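Local coordinates for glycosyl hydrolase, family 31/fibronectin type III domain protein (Clostridium perfringens, PDB 4UAP) that binds N-acetylgalactosamine through a family 32 carbohydrate-binding module, probably helping a family 31 glycoside hydrolase to recognise galacto-configured carbohydrates, at residues 36-41 and 73-78; 99-104 and 121-126; 126-131 and 145-150. All coordinates share one frame; numbering follows the deposited sequence.

Interaction 1 of 3, residues 36-41 and 73-78; sequences RMDLKW and YNRMNS. With NGA (2-acetamido-2-deoxy-beta-D-galactopyranose), chain C.
R36 and R75 lie guanidinium on guanidinium, their centres 3.6 Å apart and their planes within 7° of parallel. This is the tight part of the contact. R75 comes in fully extended, with CG opposite the backbone N (chi1 -178°), whereas R36 bends at chi3 to lay its flat end over the other. D38 grips R36 side-on: R36 NE reaches D38 OD1 at 2.9 Å, and R36 NH2 makes a nearly straight salt bridge to D38 OD2 at 2.7 Å. The anti lone pair of that same OD2 accepts W41 NE1 at 2.8 Å, which fixes the indole as well.

Farther out the two segments part. W41 does not touch 73-78, and N-acetylgalactosamine bridges them instead. Its C4 sits over one face of the indole, while R75 NH1 donates to sugar O3 at 2.9 Å and to O4 at 3.1 Å. R75 NH2 adds only weak, bent bonds to O3 and O7, the looser side of the grip.

D33, through a salt bridge to R36 NH1, probably helps D38 to offset the paired positive charges. The stack is consistent with R75 offering its edge to O3, while the carboxylates of D33 and D38, bound to R36, probably make the arginine pair tolerable.

Interaction 2 of 3, residues 99-104 and 121-126; sequences EEFDLG and KEFDKI
F101 and L103 meet F123 in a purely apolar contact at one end of the beta-sandwich, where an outermost strand of one five-stranded sheet packs over a short strand of the other. No hydrogen bond joins 99-104 to 121-126, and at F101 and F123, where the backbones come nearest, the CA atoms are still 9.1 Å apart. Side chains alone span the gap.

The F123 ring does the touching with its outer carbons. With CG anti to the carbonyl carbon (chi1 -57°), F123 carries the end of its ring toward F101 and L103, although its CB does not point there. Its CE1 meets F101 at two points, lying 4.0 Å from F101 CB and equally far from F101 CD2. F101 CD2 arrives at the edge of the F123 ring, near its plane, so the two phenyl groups do not stack face to face. F123 CZ, the end of the ring, rests 3.9 Å from L103 CD2, and these two side chains run past one another in opposite directions. L118, from strand 113-118, touches both L103 and F123 and so continues the apolar patch.

The topology here is that of a sandwich corner. The chain turns at D124: strand 121-123 pairs with 64-74 in one sheet, while 125-133 crosses into the sheet that holds 99-106. A classic beta bulge, with D124 and K125 both facing Y95, marks the crossing, and D124 OD2 accepts the backbone N of N97.

A second classic bulge, L103 and G104 opposite A92, lies in the edge strand. Just before it D102 forms an Asx turn, its OD1 taking the amide N of G104 at 2.8 Å from above the carboxylate plane. L103 and F101 both point toward 121-126, and L103 shares more surface with it.

Interaction 3 of 3, residues 126-131 and 145-150; sequences IVITAL and IEFYEK
E146 OE1 is gripped by two tyrosine hydroxyls: Y148 OH donates to E146 OE1 at 2.8 Å, meeting it on the syn side, and Y73 of strand 64-74 hydrogen-bonds to the same oxygen. This polar cluster belongs to the outward side of strand 141-149. The residues between and beside it, I145 and F147, turn the other way, into the sandwich, and there they meet I126 and I128.

The two strands lie in different sheets, their segment axes 11.5 Å apart at closest and their directions at 148°, so they run roughly antiparallel across the interior. I128 and I145 reach toward each other tip to tip. In I128, CG1 anti to the carbonyl carbon (chi1 -58°) and an extended chi2 bring CD1 to 4.0 Å from I145 CD1 and just as close to I145 CG2. Next to them I126 CD1 comes in at the edge of the F147 ring, near its plane, 4.0 Å from CE2. F147 CZ also lies within 4.4 Å of I128 CD1. F59 of strand 55-61 packs on the F147 ring too.

The strand that carries this core also supplies calcium ligands N143 and E144 immediately before I145. No hydrogen bond crosses between the two segments, and the touching atoms are all carbon, so the contact probably rests on dispersion and the exclusion of water, while E146 and Y148 make their hydrogen bond on the opposite face.

Interactions 2 and 3 are two parts of one sandwich interior. They share I126 and strand 125-133, and their centres lie 10 Å apart. Interaction 3 sits deep, its centre about 7 Å from the chain's centre, and is mostly aliphatic with one ring; interaction 2 lies at the partly buried end, its centre about 16 Å out, where aromatic side chains do most of the work. Interaction 1, on the other side of the centre from interaction 2, is buried too, yet its chemistry is charged and serves a sugar site in loops beyond the strands. Y73 to E146 ties interaction 1 to interaction 3, whose strand 141-149 pairs with both 37-38 and 64-74.

Interaction 1 of 3, residues 36-41 and 73-78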
loop_
_atom_site.group_PDB
_atom_site.type_symbol
_atom_site.label_atom_id
_atom_site.label_comp_id
_atom_site.label_asym_id
_atom_site.label_seq_id
_atom_site.Cartn_x
_atom_site.Cartn_y
_atom_site.Cartn_z
ATOM N N ARG A 36 -0.131 -9.591 5.767
ATOM C CA ARG A 36 0.403 -8.786 4.669
ATOM C C ARG A 36 -0.187 -9.047 3.289
ATOM O O ARG A 36 -0.667 -10.146 3.003
ATOM C CB ARG A 36 1.922 -8.993 4.562
ATOM C CG ARG A 36 2.719 -8.704 5.823
ATOM C CD ARG A 36 4.200 -8.567 5.477
ATOM N NE ARG A 36 4.636 -9.651 4.597
ATOM C CZ ARG A 36 5.162 -10.802 5.010
ATOM N NH1 ARG A 36 5.350 -11.039 6.310
ATOM N NH2 ARG A 36 5.506 -11.718 4.116
ATOM N N MET A 37 -0.124 -8.015 2.445
ATOM C CA MET A 37 -0.182 -8.150 0.993
ATOM C C MET A 37 1.253 -8.247 0.473
ATOM O O MET A 37 2.077 -7.372 0.761
ATOM C CB MET A 37 -0.897 -6.951 0.347
ATOM C CG MET A 37 -1.068 -7.045 -1.190
ATOM S SD MET A 37 -1.029 -5.463 -2.089
ATOM C CE MET A 37 0.736 -5.215 -2.072
ATOM N N ASP A 38 1.548 -9.305 -0.280
ATOM C CA ASP A 38 2.873 -9.533 -0.847
ATOM C C ASP A 38 2.777 -9.748 -2.360
ATOM O O ASP A 38 1.871 -10.430 -2.837
ATOM C CB ASP A 38 3.540 -10.773 -0.228
ATOM C CG ASP A 38 4.219 -10.507 1.127
ATOM O OD1 ASP A 38 3.891 -9.527 1.839
ATOM O OD2 ASP A 38 5.096 -11.319 1.482
ATOM N N LEU A 39 3.726 -9.193 -3.103
ATOM C CA LEU A 39 3.955 -9.610 -4.480
ATOM C C LEU A 39 4.289 -11.103 -4.471
ATOM O O LEU A 39 4.769 -11.616 -3.456
ATOM C CB LEU A 39 5.093 -8.798 -5.096
ATOM C CG LEU A 39 4.734 -7.964 -6.322
ATOM C CD1 LEU A 39 3.616 -6.986 -5.996
ATOM C CD2 LEU A 39 5.973 -7.244 -6.862
ATOM N N LYS A 40 4.047 -11.799 -5.581
ATOM C CA LYS A 40 4.297 -13.243 -5.644
ATOM C C LYS A 40 5.672 -13.634 -5.101
ATOM O O LYS A 40 6.697 -13.061 -5.491
ATOM C CB LYS A 40 4.172 -13.756 -7.084
ATOM C CG LYS A 40 2.750 -13.901 -7.599
ATOM C CD LYS A 40 2.753 -14.516 -9.000
ATOM C CE LYS A 40 1.344 -14.581 -9.578
ATOM N NZ LYS A 40 0.350 -15.087 -8.592
ATOM N N TRP A 41 5.693 -14.609 -4.201
ATOM C CA TRP A 41 6.966 -15.114 -3.684
ATOM C C TRP A 41 7.744 -15.857 -4.762
ATOM O O TRP A 41 7.157 -16.483 -5.646
ATOM C CB TRP A 41 6.744 -16.039 -2.487
ATOM C CG TRP A 41 6.249 -15.343 -1.258
ATOM C CD1 TRP A 41 5.751 -14.066 -1.170
ATOM C CD2 TRP A 41 6.190 -15.890 0.060
ATOM N NE1 TRP A 41 5.396 -13.792 0.129
ATOM C CE2 TRP A 41 5.655 -14.892 0.904
ATOM C CE3 TRP A 41 6.561 -17.126 0.616
ATOM C CZ2 TRP A 41 5.470 -15.095 2.276
ATOM C CZ3 TRP A 41 6.374 -17.326 1.980
ATOM C CH2 TRP A 41 5.833 -16.313 2.794
ATOM N N TYR A 73 1.534 0.809 6.522
ATOM C CA TYR A 73 2.313 0.059 7.491
ATOM C C TYR A 73 3.276 -0.876 6.767
ATOM O O TYR A 73 2.865 -1.774 6.024
ATOM C CB TYR A 73 1.397 -0.722 8.431
ATOM C CG TYR A 73 0.598 0.164 9.367
ATOM C CD1 TYR A 73 -0.583 0.778 8.943
ATOM C CD2 TYR A 73 1.028 0.390 10.677
ATOM C CE1 TYR A 73 -1.313 1.589 9.799
ATOM C CE2 TYR A 73 0.307 1.212 11.538
ATOM C CZ TYR A 73 -0.859 1.797 11.098
ATOM O OH TYR A 73 -1.574 2.594 11.956
ATOM N N ASN A 74 4.567 -0.643 6.982
ATOM C CA ASN A 74 5.606 -1.354 6.260
ATOM C C ASN A 74 6.067 -2.599 6.999
ATOM O O ASN A 74 5.954 -2.686 8.218
ATOM C CB ASN A 74 6.794 -0.429 6.007
ATOM C CG ASN A 74 6.421 0.744 5.130
ATOM O OD1 ASN A 74 5.876 0.559 4.045
ATOM N ND2 ASN A 74 6.669 1.960 5.614
ATOM N N ARG A 75 6.585 -3.562 6.247
ATOM C CA ARG A 75 7.026 -4.812 6.845
ATOM C C ARG A 75 8.326 -4.583 7.604
ATOM O O ARG A 75 9.338 -4.210 7.015
ATOM C CB ARG A 75 7.214 -5.901 5.787
ATOM C CG ARG A 75 7.638 -7.237 6.395
ATOM C CD ARG A 75 7.993 -8.245 5.329
ATOM N NE ARG A 75 8.400 -9.505 5.934
ATOM C CZ ARG A 75 8.712 -10.591 5.238
ATOM N NH1 ARG A 75 8.667 -10.559 3.910
ATOM N NH2 ARG A 75 9.068 -11.700 5.871
ATOM N N MET A 76 8.291 -4.817 8.911
ATOM C CA MET A 76 9.459 -4.581 9.757
ATOM C C MET A 76 9.993 -5.886 10.343
ATOM O O MET A 76 9.243 -6.847 10.546
ATOM C CB MET A 76 9.124 -3.606 10.897
ATOM C CG MET A 76 8.459 -2.297 10.437
ATOM S SD MET A 76 9.418 -1.337 9.245
ATOM C CE MET A 76 10.656 -0.640 10.334
ATOM N N ASN A 77 11.294 -5.910 10.615
ATOM C CA ASN A 77 11.894 -7.022 11.342
ATOM C C ASN A 77 11.604 -6.861 12.818
ATOM O O ASN A 77 11.270 -5.766 13.258
ATOM C CB ASN A 77 13.400 -7.072 11.101
ATOM C CG ASN A 77 13.736 -7.245 9.649
ATOM O OD1 ASN A 77 13.163 -8.102 8.973
ATOM N ND2 ASN A 77 14.664 -6.437 9.152
ATOM N N SER A 78 11.745 -7.939 13.586
ATOM C CA SER A 78 11.439 -7.888 15.018
ATOM C C SER A 78 12.282 -6.846 15.762
ATOM O O SER A 78 11.847 -6.312 16.777
ATOM C CB SER A 78 11.640 -9.268 15.659
ATOM O OG SER A 78 12.998 -9.668 15.563
HETATM C C1 NGA C . 11.252 -14.586 1.255
HETATM C C2 NGA C . 10.568 -14.063 2.514
HETATM C C3 NGA C . 9.074 -13.976 2.283
HETATM C C4 NGA C . 8.822 -13.171 1.014
HETATM C C5 NGA C . 9.466 -13.905 -0.162
HETATM C C6 NGA C . 9.336 -13.236 -1.525
HETATM C C7 NGA C . 11.381 -14.464 4.809
HETATM C C8 NGA C . 11.569 -15.485 5.893
HETATM N N2 NGA C . 10.847 -14.920 3.668
HETATM O O1 NGA C . 12.624 -14.286 1.354
HETATM O O3 NGA C . 8.501 -13.389 3.426
HETATM O O4 NGA C . 9.402 -11.894 1.168
HETATM O O5 NGA C . 10.844 -13.978 0.053
HETATM O O6 NGA C . 10.090 -13.964 -2.489
HETATM O O7 NGA C . 11.712 -13.285 4.999
#

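Interaction 2 of 3, residues 99-104 and 121-126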
loop_
_atom_site.group_PDB
_atom_site.type_symbol
_atom_site.label_atom_id
_atom_site.label_comp_id
_atom_site.label_asym_id
_atom_site.label_seq_id
_atom_site.Cartn_x
_atom_site.Cartn_y
_atom_site.Cartn_z
ATOM N N GLU A 99 -11.256 15.314 -11.196
ATOM C CA GLU A 99 -10.106 16.187 -10.931
ATOM C C GLU A 99 -8.987 15.365 -10.248
ATOM O O GLU A 99 -9.242 14.644 -9.290
ATOM C CB GLU A 99 -10.538 17.393 -10.066
ATOM C CG GLU A 99 -9.519 18.555 -9.964
ATOM C CD GLU A 99 -10.067 19.853 -9.300
ATOM O OE1 GLU A 99 -9.345 20.881 -9.333
ATOM O OE2 GLU A 99 -11.194 19.867 -8.743
ATOM N N GLU A 100 -7.761 15.467 -10.764
ATOM C CA GLU A 100 -6.618 14.707 -10.251
ATOM C C GLU A 100 -5.701 15.566 -9.378
ATOM O O GLU A 100 -5.426 16.722 -9.704
ATOM C CB GLU A 100 -5.824 14.114 -11.421
ATOM C CG GLU A 100 -4.525 13.424 -11.040
ATOM C CD GLU A 100 -3.818 12.812 -12.251
ATOM O OE1 GLU A 100 -4.474 12.636 -13.300
ATOM O OE2 GLU A 100 -2.606 12.512 -12.158
ATOM N N PHE A 101 -5.230 14.998 -8.268
ATOM C CA PHE A 101 -4.341 15.708 -7.353
ATOM C C PHE A 101 -3.091 14.896 -7.050
ATOM O O PHE A 101 -3.168 13.834 -6.439
ATOM C CB PHE A 101 -5.067 16.048 -6.044
ATOM C CG PHE A 101 -6.290 16.883 -6.250
ATOM C CD1 PHE A 101 -6.208 18.266 -6.230
ATOM C CD2 PHE A 101 -7.515 16.288 -6.492
ATOM C CE1 PHE A 101 -7.330 19.037 -6.448
ATOM C CE2 PHE A 101 -8.643 17.059 -6.710
ATOM C CZ PHE A 101 -8.549 18.434 -6.685
ATOM N N ASP A 102 -1.942 15.413 -7.468
ATOM C CA ASP A 102 -0.662 14.771 -7.202
ATOM C C ASP A 102 -0.351 14.858 -5.708
ATOM O O ASP A 102 -0.199 15.949 -5.167
ATOM C CB ASP A 102 0.440 15.436 -8.032
ATOM C CG ASP A 102 1.770 14.702 -7.949
ATOM O OD1 ASP A 102 1.912 13.788 -7.108
ATOM O OD2 ASP A 102 2.685 15.054 -8.726
ATOM N N LEU A 103 -0.271 13.717 -5.030
ATOM C CA LEU A 103 0.023 13.738 -3.598
ATOM C C LEU A 103 1.513 13.545 -3.329
ATOM O O LEU A 103 1.957 13.576 -2.185
ATOM C CB LEU A 103 -0.783 12.667 -2.863
ATOM C CG LEU A 103 -2.289 12.750 -3.100
ATOM C CD1 LEU A 103 -2.997 11.626 -2.355
ATOM C CD2 LEU A 103 -2.814 14.110 -2.651
ATOM N N GLY A 104 2.279 13.328 -4.388
ATOM C CA GLY A 104 3.717 13.292 -4.258
ATOM C C GLY A 104 4.305 11.926 -3.963
ATOM O O GLY A 104 3.601 10.927 -3.780
ATOM N N LYS A 121 -8.042 17.319 2.799
ATOM C CA LYS A 121 -8.404 17.318 1.386
ATOM C C LYS A 121 -9.459 16.241 1.151
ATOM O O LYS A 121 -9.494 15.228 1.855
ATOM C CB LYS A 121 -7.182 17.101 0.495
ATOM C CG LYS A 121 -6.297 18.345 0.355
ATOM C CD LYS A 121 -4.993 18.016 -0.368
ATOM C CE LYS A 121 -3.953 19.112 -0.176
ATOM N N GLU A 122 -10.320 16.478 0.171
ATOM C CA GLU A 122 -11.462 15.602 -0.089
ATOM C C GLU A 122 -11.226 14.759 -1.336
ATOM O O GLU A 122 -10.790 15.269 -2.361
ATOM C CB GLU A 122 -12.748 16.436 -0.240
ATOM C CG GLU A 122 -13.999 15.625 -0.465
ATOM C CD GLU A 122 -15.268 16.480 -0.491
ATOM O OE1 GLU A 122 -15.197 17.676 -0.850
ATOM O OE2 GLU A 122 -16.342 15.946 -0.144
ATOM N N PHE A 123 -11.506 13.464 -1.247
ATOM C CA PHE A 123 -11.256 12.560 -2.370
ATOM C C PHE A 123 -12.329 11.502 -2.449
ATOM O O PHE A 123 -12.841 11.081 -1.418
ATOM C CB PHE A 123 -9.910 11.847 -2.224
ATOM C CG PHE A 123 -8.746 12.759 -2.088
ATOM C CD1 PHE A 123 -8.231 13.406 -3.194
ATOM C CD2 PHE A 123 -8.158 12.965 -0.850
ATOM C CE1 PHE A 123 -7.141 14.255 -3.068
ATOM C CE2 PHE A 123 -7.072 13.803 -0.719
ATOM C CZ PHE A 123 -6.560 14.447 -1.825
ATOM N N ASP A 124 -12.638 11.037 -3.654
ATOM C CA ASP A 124 -13.442 9.822 -3.762
ATOM C C ASP A 124 -12.594 8.609 -4.157
ATOM O O ASP A 124 -13.061 7.473 -4.082
ATOM C CB ASP A 124 -14.579 10.004 -4.754
ATOM C CG ASP A 124 -14.160 10.749 -5.988
ATOM O OD1 ASP A 124 -13.045 10.490 -6.481
ATOM O OD2 ASP A 124 -14.951 11.599 -6.471
ATOM N N LYS A 125 -11.353 8.859 -4.570
ATOM C CA LYS A 125 -10.433 7.788 -4.970
ATOM C C LYS A 125 -8.989 8.170 -4.670
ATOM O O LYS A 125 -8.591 9.317 -4.862
ATOM C CB LYS A 125 -10.586 7.483 -6.462
ATOM C CG LYS A 125 -9.605 6.473 -6.984
ATOM C CD LYS A 125 -9.558 6.487 -8.502
ATOM C CE LYS A 125 -10.671 5.680 -9.100
ATOM N NZ LYS A 125 -10.553 5.696 -10.594
ATOM N N ILE A 126 -8.205 7.206 -4.193
ATOM C CA ILE A 126 -6.783 7.429 -3.987
ATOM C C ILE A 126 -6.039 6.260 -4.598
ATOM O O ILE A 126 -6.387 5.096 -4.374
ATOM C CB ILE A 126 -6.444 7.592 -2.491
ATOM C CG1 ILE A 126 -6.942 8.960 -2.004
ATOM C CG2 ILE A 126 -4.941 7.462 -2.257
ATOM C CD1 ILE A 126 -6.682 9.231 -0.551
#

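Interaction 3 of 3, residues 126-131 and 145-150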
loop_
_atom_site.group_PDB
_atom_site.type_symbol
_atom_site.label_atom_id
_atom_site.label_comp_id
_atom_site.label_asym_id
_atom_site.label_seq_id
_atom_site.Cartn_x
_atom_site.Cartn_y
_atom_site.Cartn_z
ATOM N N ILE A 126 -8.205 7.206 -4.193
ATOM C CA ILE A 126 -6.783 7.429 -3.987
ATOM C C ILE A 126 -6.039 6.260 -4.598
ATOM O O ILE A 126 -6.387 5.096 -4.374
ATOM C CB ILE A 126 -6.444 7.592 -2.491
ATOM C CG1 ILE A 126 -6.942 8.960 -2.004
ATOM C CG2 ILE A 126 -4.941 7.462 -2.257
ATOM C CD1 ILE A 126 -6.682 9.231 -0.551
ATOM N N VAL A 127 -5.046 6.566 -5.416
ATOM C CA VAL A 127 -4.277 5.516 -6.057
ATOM C C VAL A 127 -2.867 5.587 -5.532
ATOM O O VAL A 127 -2.212 6.621 -5.651
ATOM C CB VAL A 127 -4.272 5.643 -7.584
ATOM C CG1 VAL A 127 -3.459 4.497 -8.196
ATOM C CG2 VAL A 127 -5.712 5.655 -8.127
ATOM N N ILE A 128 -2.429 4.495 -4.918
ATOM C CA ILE A 128 -1.097 4.409 -4.311
ATOM C C ILE A 128 -0.238 3.460 -5.118
ATOM O O ILE A 128 -0.617 2.317 -5.340
ATOM C CB ILE A 128 -1.164 3.914 -2.858
ATOM C CG1 ILE A 128 -2.053 4.851 -2.031
ATOM C CG2 ILE A 128 0.262 3.792 -2.257
ATOM C CD1 ILE A 128 -2.365 4.356 -0.649
ATOM N N THR A 129 0.919 3.925 -5.566
ATOM C CA THR A 129 1.769 3.080 -6.382
ATOM C C THR A 129 3.101 2.822 -5.696
ATOM O O THR A 129 3.868 3.751 -5.452
ATOM C CB THR A 129 2.023 3.701 -7.768
ATOM O OG1 THR A 129 0.768 4.048 -8.366
ATOM C CG2 THR A 129 2.724 2.695 -8.662
ATOM N N ALA A 130 3.352 1.556 -5.375
ATOM C CA ALA A 130 4.663 1.125 -4.909
ATOM C C ALA A 130 5.642 1.119 -6.090
ATOM O O ALA A 130 5.406 0.450 -7.094
ATOM C CB ALA A 130 4.569 -0.253 -4.264
ATOM N N LEU A 131 6.726 1.880 -5.965
ATOM C CA LEU A 131 7.665 2.076 -7.067
ATOM C C LEU A 131 8.917 1.236 -6.892
ATOM O O LEU A 131 9.519 0.800 -7.868
ATOM C CB LEU A 131 8.063 3.551 -7.186
ATOM C CG LEU A 131 6.913 4.528 -7.382
ATOM C CD1 LEU A 131 7.432 5.959 -7.282
ATOM C CD2 LEU A 131 6.259 4.266 -8.729
ATOM N N ILE A 145 -2.878 -0.605 4.917
ATOM C CA ILE A 145 -2.984 0.812 4.629
ATOM C C ILE A 145 -4.270 1.291 5.280
ATOM O O ILE A 145 -5.329 0.720 5.040
ATOM C CB ILE A 145 -2.985 1.110 3.111
ATOM C CG1 ILE A 145 -1.655 0.647 2.491
ATOM C CG2 ILE A 145 -3.214 2.611 2.868
ATOM C CD1 ILE A 145 -1.563 0.804 0.946
ATOM N N GLU A 146 -4.151 2.306 6.138
ATOM C CA GLU A 146 -5.277 2.858 6.898
ATOM C C GLU A 146 -5.596 4.282 6.476
ATOM O O GLU A 146 -4.684 5.066 6.210
ATOM C CB GLU A 146 -4.971 2.848 8.402
ATOM C CG GLU A 146 -4.817 1.474 8.992
ATOM C CD GLU A 146 -4.665 1.510 10.490
ATOM O OE1 GLU A 146 -4.228 2.559 11.015
ATOM O OE2 GLU A 146 -4.984 0.492 11.141
ATOM N N PHE A 147 -6.884 4.619 6.445
ATOM C CA PHE A 147 -7.331 5.957 6.055
ATOM C C PHE A 147 -8.006 6.641 7.245
ATOM O O PHE A 147 -8.861 6.054 7.904
ATOM C CB PHE A 147 -8.284 5.875 4.848
ATOM C CG PHE A 147 -7.618 5.361 3.598
ATOM C CD1 PHE A 147 -7.395 4.004 3.425
ATOM C CD2 PHE A 147 -7.180 6.239 2.620
ATOM C CE1 PHE A 147 -6.754 3.527 2.293
ATOM C CE2 PHE A 147 -6.550 5.779 1.484
ATOM C CZ PHE A 147 -6.332 4.415 1.318
ATOM N N TYR A 148 -7.593 7.867 7.537
ATOM C CA TYR A 148 -8.115 8.591 8.698
ATOM C C TYR A 148 -8.945 9.785 8.256
ATOM O O TYR A 148 -8.435 10.702 7.605
ATOM C CB TYR A 148 -6.973 9.045 9.610
ATOM C CG TYR A 148 -6.360 7.912 10.396
ATOM C CD1 TYR A 148 -5.392 7.087 9.831
ATOM C CD2 TYR A 148 -6.762 7.658 11.698
ATOM C CE1 TYR A 148 -4.833 6.040 10.552
ATOM C CE2 TYR A 148 -6.216 6.624 12.426
ATOM C CZ TYR A 148 -5.258 5.814 11.853
ATOM O OH TYR A 148 -4.729 4.782 12.590
ATOM N N GLU A 149 -10.224 9.768 8.604
ATOM C CA GLU A 149 -11.145 10.812 8.172
ATOM C C GLU A 149 -11.037 12.062 9.055
ATOM O O GLU A 149 -10.788 11.968 10.259
ATOM C CB GLU A 149 -12.581 10.273 8.171
ATOM C CG GLU A 149 -13.586 11.188 7.473
ATOM C CD GLU A 149 -14.985 10.587 7.387
ATOM O OE1 GLU A 149 -15.264 9.582 8.080
ATOM O OE2 GLU A 149 -15.807 11.127 6.614
ATOM N N LYS A 150 -11.212 13.234 8.454
ATOM C CA LYS A 150 -11.242 14.468 9.224
ATOM C C LYS A 150 -12.567 14.544 9.971
ATOM O O LYS A 150 -13.628 14.664 9.347
ATOM C CB LYS A 150 -11.052 15.692 8.328
ATOM C CG LYS A 150 -10.980 17.024 9.089
ATOM C CD LYS A 150 -10.606 18.167 8.151
ATOM C CE LYS A 150 -10.451 19.501 8.875
ATOM N NZ LYS A 150 -11.742 19.998 9.426
#